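Local coordinates for hypothetical protein lpg0944 (Legionella pneumophila subsp. pneumophila str. Philadelphia 1, PDB 4RXV) that is of unknown function but carries an N-terminal RavJ-type domain of the papain-like peptidase clan, and so may act as a cysteine-protease-like effector, at residues Y18-I26 against E38-Y49. Sequence-based numbering, arbitrary orientation.
Sequences YQKFVVADI and EGIASGQRYQKY
Arg45 and Tyr46 both place CG anti to the backbone N (chi1 -168° and 176°), beside the carbonyl carbon, which carries their side chains off helix 37-50 and onto the chain at 18-26. A bend at chi3 (-52°) then turns the Arg45 guanidinium against the backbone of Gln19-Phe21. Arg45 NH1 donates to Phe21 O at 2.9 Å, approaching from above that carbonyl's plane, makes a weak bond to Gln19 O and also donates to Ser42 OG, one helical turn back, at 3.0 Å. Lys20 CA covers one guanidinium face and Ala41 O lies over the rim of the other, while water 1, in plane at the edge, accepts from NH2 and donates to Gln19 O and Glu38 O. The arginine thus ties together backbone carbonyls where the 3-10 segment 18-20 gives way to strand 22-23. Water 3 adds a second bridge, binding Phe21 O, Val23 N and Ser42 O.

Farther along, Val22 CG1 sits over the face of the Tyr49 ring, 3.7 Å from its centroid in a CH-pi contact, and meets the Tyr46 ring at its edge. The Tyr46 ring lies by the type I turn Val23-Ile26, with Tyr46 CE1 3.3 Å from Ala24 O. At the end of this turn, Ile26 CG2 packs on Tyr46 CB at 3.6 Å and Ile26 CD1 lies against the backbone at Ser42-Gly43.

Helix 37-50 therefore packs against strand 22-23, an outermost strand of its small mixed sheet; that strand runs parallel to strand 95-100, to which Val22, and Ala24 just past the strand, make backbone hydrogen bonds. Tyr49 extends the packing to Val97 and Val99, Arg45 touches Ile92 of strand 91-92, and Ser42 OG bonds Gly176 O at the end of helix 172-176.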
loop_
_atom_site.group_PDB
_atom_site.type_symbol
_atom_site.label_atom_id
_atom_site.label_comp_id
_atom_site.label_asym_id
_atom_site.label_seq_id
_atom_site.Cartn_x
_atom_site.Cartn_y
_atom_site.Cartn_z
ATOM N N TYR A 18 5.826 6.538 3.963
ATOM C CA TYR A 18 4.420 6.640 3.560
ATOM C C TYR A 18 3.662 7.705 4.357
ATOM O O TYR A 18 2.687 8.265 3.858
ATOM C CB TYR A 18 3.760 5.285 3.710
ATOM C CG TYR A 18 4.179 4.267 2.663
ATOM C CD1 TYR A 18 4.089 4.554 1.317
ATOM C CD2 TYR A 18 4.609 2.995 3.022
ATOM C CE1 TYR A 18 4.411 3.615 0.346
ATOM C CE2 TYR A 18 4.948 2.054 2.067
ATOM C CZ TYR A 18 4.840 2.362 0.717
ATOM O OH TYR A 18 5.133 1.376 -0.195
ATOM N N GLN A 19 4.107 7.979 5.585
ATOM C CA GLN A 19 3.465 8.994 6.392
ATOM C C GLN A 19 3.584 10.399 5.814
ATOM O O GLN A 19 2.861 11.299 6.236
ATOM C CB GLN A 19 3.981 8.968 7.827
ATOM C CG GLN A 19 5.341 9.575 8.096
ATOM C CD GLN A 19 6.515 8.738 7.689
ATOM O OE1 GLN A 19 6.399 7.682 7.062
ATOM N NE2 GLN A 19 7.691 9.228 8.039
ATOM N N LYS A 20 4.483 10.589 4.874
ATOM C CA LYS A 20 4.714 11.892 4.263
ATOM C C LYS A 20 3.894 12.132 3.015
ATOM O O LYS A 20 3.872 13.244 2.500
ATOM C CB LYS A 20 6.218 12.092 3.971
ATOM C CG LYS A 20 7.126 11.887 5.159
ATOM C CD LYS A 20 6.910 12.820 6.293
ATOM C CE LYS A 20 7.878 12.494 7.422
ATOM N NZ LYS A 20 7.815 13.220 8.674
ATOM N N PHE A 21 3.181 11.117 2.529
ATOM C CA PHE A 21 2.345 11.322 1.352
ATOM C C PHE A 21 1.240 12.330 1.636
ATOM O O PHE A 21 0.756 12.454 2.765
ATOM C CB PHE A 21 1.631 10.021 0.968
ATOM C CG PHE A 21 2.329 9.203 -0.084
ATOM C CD1 PHE A 21 3.531 8.569 0.164
ATOM C CD2 PHE A 21 1.745 9.053 -1.345
ATOM C CE1 PHE A 21 4.102 7.789 -0.807
ATOM C CE2 PHE A 21 2.336 8.274 -2.308
ATOM C CZ PHE A 21 3.497 7.643 -2.042
ATOM N N VAL A 22 0.795 13.004 0.589
ATOM C CA VAL A 22 -0.508 13.636 0.595
ATOM C C VAL A 22 -1.546 12.528 0.426
ATOM O O VAL A 22 -1.509 11.767 -0.534
ATOM C CB VAL A 22 -0.631 14.668 -0.540
ATOM C CG1 VAL A 22 -2.071 15.159 -0.660
ATOM C CG2 VAL A 22 0.318 15.825 -0.321
ATOM N N VAL A 23 -2.465 12.448 1.375
ATOM C CA VAL A 23 -3.540 11.470 1.366
ATOM C C VAL A 23 -4.787 12.257 0.926
ATOM O O VAL A 23 -5.399 12.996 1.715
ATOM C CB VAL A 23 -3.736 10.799 2.734
ATOM C CG1 VAL A 23 -4.852 9.809 2.677
ATOM C CG2 VAL A 23 -2.455 10.111 3.162
ATOM N N ALA A 24 -5.151 12.120 -0.348
ATOM C CA ALA A 24 -6.120 13.031 -0.968
ATOM C C ALA A 24 -7.541 12.882 -0.441
ATOM O O ALA A 24 -8.351 13.800 -0.591
ATOM C CB ALA A 24 -6.084 12.859 -2.487
ATOM N N ASP A 25 -7.832 11.752 0.201
ATOM C CA ASP A 25 -9.161 11.476 0.732
ATOM C C ASP A 25 -9.183 11.504 2.263
ATOM O O ASP A 25 -10.117 10.985 2.860
ATOM C CB ASP A 25 -9.710 10.144 0.210
ATOM C CG ASP A 25 -8.810 8.967 0.510
ATOM O OD1 ASP A 25 -7.717 9.142 1.098
ATOM O OD2 ASP A 25 -9.199 7.853 0.105
ATOM N N ILE A 26 -8.177 12.112 2.885
ATOM C CA ILE A 26 -8.087 12.127 4.339
ATOM C C ILE A 26 -9.359 12.688 4.973
ATOM O O ILE A 26 -9.799 12.214 6.009
ATOM C CB ILE A 26 -6.811 12.887 4.785
ATOM C CG1 ILE A 26 -6.594 12.791 6.291
ATOM C CG2 ILE A 26 -6.823 14.336 4.316
ATOM C CD1 ILE A 26 -5.155 12.987 6.678
ATOM N N GLU A 38 1.916 12.205 13.219
ATOM C CA GLU A 38 1.861 11.904 11.805
ATOM C C GLU A 38 0.479 12.210 11.240
ATOM O O GLU A 38 0.352 12.744 10.148
ATOM C CB GLU A 38 2.221 10.435 11.583
ATOM C CG GLU A 38 3.720 10.140 11.783
ATOM C CD GLU A 38 4.163 10.146 13.240
ATOM O OE1 GLU A 38 3.327 9.936 14.142
ATOM O OE2 GLU A 38 5.368 10.363 13.481
ATOM N N GLY A 39 -0.559 11.818 11.974
ATOM C CA GLY A 39 -1.920 12.063 11.530
ATOM C C GLY A 39 -2.232 13.552 11.445
ATOM O O GLY A 39 -2.832 14.029 10.490
ATOM N N ILE A 40 -1.836 14.300 12.474
ATOM C CA ILE A 40 -2.026 15.750 12.484
ATOM C C ILE A 40 -1.303 16.365 11.291
ATOM O O ILE A 40 -1.871 17.187 10.560
ATOM C CB ILE A 40 -1.493 16.387 13.794
ATOM C CG1 ILE A 40 -2.261 15.856 15.006
ATOM C CG2 ILE A 40 -1.571 17.901 13.732
ATOM C CD1 ILE A 40 -3.750 16.053 14.948
ATOM N N ALA A 41 -0.050 15.963 11.097
ATOM C CA ALA A 41 0.728 16.478 9.983
ATOM C C ALA A 41 0.090 16.147 8.634
ATOM O O ALA A 41 0.069 16.969 7.722
ATOM C CB ALA A 41 2.148 15.958 10.052
ATOM N N SER A 42 -0.432 14.932 8.475
ATOM C CA SER A 42 -1.070 14.560 7.220
ATOM C C SER A 42 -2.313 15.400 6.933
ATOM O O SER A 42 -2.569 15.751 5.792
ATOM C CB SER A 42 -1.378 13.065 7.209
ATOM O OG SER A 42 -0.173 12.350 7.018
ATOM N N GLY A 43 -3.081 15.722 7.963
ATOM C CA GLY A 43 -4.258 16.555 7.788
ATOM C C GLY A 43 -3.877 17.940 7.277
ATOM O O GLY A 43 -4.489 18.493 6.370
ATOM N N GLN A 44 -2.850 18.518 7.878
ATOM C CA GLN A 44 -2.377 19.835 7.483
ATOM C C GLN A 44 -1.747 19.846 6.091
ATOM O O GLN A 44 -1.870 20.829 5.352
ATOM C CB GLN A 44 -1.373 20.331 8.519
ATOM C CG GLN A 44 -2.034 20.685 9.839
ATOM C CD GLN A 44 -1.069 20.700 11.007
ATOM O OE1 GLN A 44 0.062 20.224 10.902
ATOM N NE2 GLN A 44 -1.518 21.238 12.136
ATOM N N ARG A 45 -1.048 18.764 5.754
ATOM C CA ARG A 45 -0.406 18.635 4.461
ATOM C C ARG A 45 -1.444 18.620 3.363
ATOM O O ARG A 45 -1.269 19.291 2.336
ATOM C CB ARG A 45 0.461 17.367 4.430
ATOM C CG ARG A 45 1.385 17.288 3.229
ATOM C CD ARG A 45 2.183 15.963 3.182
ATOM N NE ARG A 45 2.850 15.736 4.463
ATOM C CZ ARG A 45 2.537 14.797 5.355
ATOM N NH1 ARG A 45 1.625 13.861 5.114
ATOM N NH2 ARG A 45 3.166 14.797 6.508
ATOM N N TYR A 46 -2.524 17.877 3.577
ATOM C CA TYR A 46 -3.602 17.853 2.599
ATOM C C TYR A 46 -4.237 19.232 2.442
ATOM O O TYR A 46 -4.574 19.637 1.331
ATOM C CB TYR A 46 -4.679 16.819 2.941
ATOM C CG TYR A 46 -5.796 16.931 1.947
ATOM C CD1 TYR A 46 -5.634 16.470 0.650
ATOM C CD2 TYR A 46 -7.004 17.532 2.284
ATOM C CE1 TYR A 46 -6.637 16.605 -0.292
ATOM C CE2 TYR A 46 -8.009 17.674 1.344
ATOM C CZ TYR A 46 -7.824 17.213 0.059
ATOM O OH TYR A 46 -8.826 17.336 -0.879
ATOM N N GLN A 47 -4.411 19.953 3.543
ATOM C CA GLN A 47 -5.005 21.269 3.442
ATOM C C GLN A 47 -4.190 22.139 2.492
ATOM O O GLN A 47 -4.739 22.829 1.624
ATOM C CB GLN A 47 -5.098 21.910 4.826
ATOM C CG GLN A 47 -6.130 21.244 5.705
ATOM C CD GLN A 47 -7.525 21.309 5.102
ATOM O OE1 GLN A 47 -8.193 20.285 4.927
ATOM N NE2 GLN A 47 -7.965 22.514 4.772
ATOM N N LYS A 48 -2.874 22.115 2.656
ATOM C CA LYS A 48 -1.988 22.912 1.818
ATOM C C LYS A 48 -2.002 22.442 0.358
ATOM O O LYS A 48 -2.038 23.265 -0.557
ATOM C CB LYS A 48 -0.574 22.862 2.391
ATOM C CG LYS A 48 -0.474 23.541 3.747
ATOM C CD LYS A 48 0.905 23.447 4.357
ATOM C CE LYS A 48 0.937 24.216 5.675
ATOM N NZ LYS A 48 2.302 24.387 6.242
ATOM N N TYR A 49 -1.995 21.130 0.148
ATOM C CA TYR A 49 -2.051 20.566 -1.188
ATOM C C TYR A 49 -3.326 20.948 -1.938
ATOM O O TYR A 49 -3.279 21.327 -3.115
ATOM C CB TYR A 49 -1.973 19.049 -1.056
ATOM C CG TYR A 49 -2.263 18.289 -2.314
ATOM C CD1 TYR A 49 -1.251 17.991 -3.204
ATOM C CD2 TYR A 49 -3.551 17.829 -2.600
ATOM C CE1 TYR A 49 -1.497 17.253 -4.341
ATOM C CE2 TYR A 49 -3.812 17.079 -3.736
ATOM C CZ TYR A 49 -2.789 16.805 -4.606
ATOM O OH TYR A 49 -3.013 16.059 -5.745
HETATM O O HOH W 1 2.559 12.696 8.513
HETATM O O HOH W 2 7.187 10.668 10.926
HETATM O O HOH W 3 -1.751 14.108 3.666
HETATM O O HOH W 4 -9.639 14.959 -2.453
#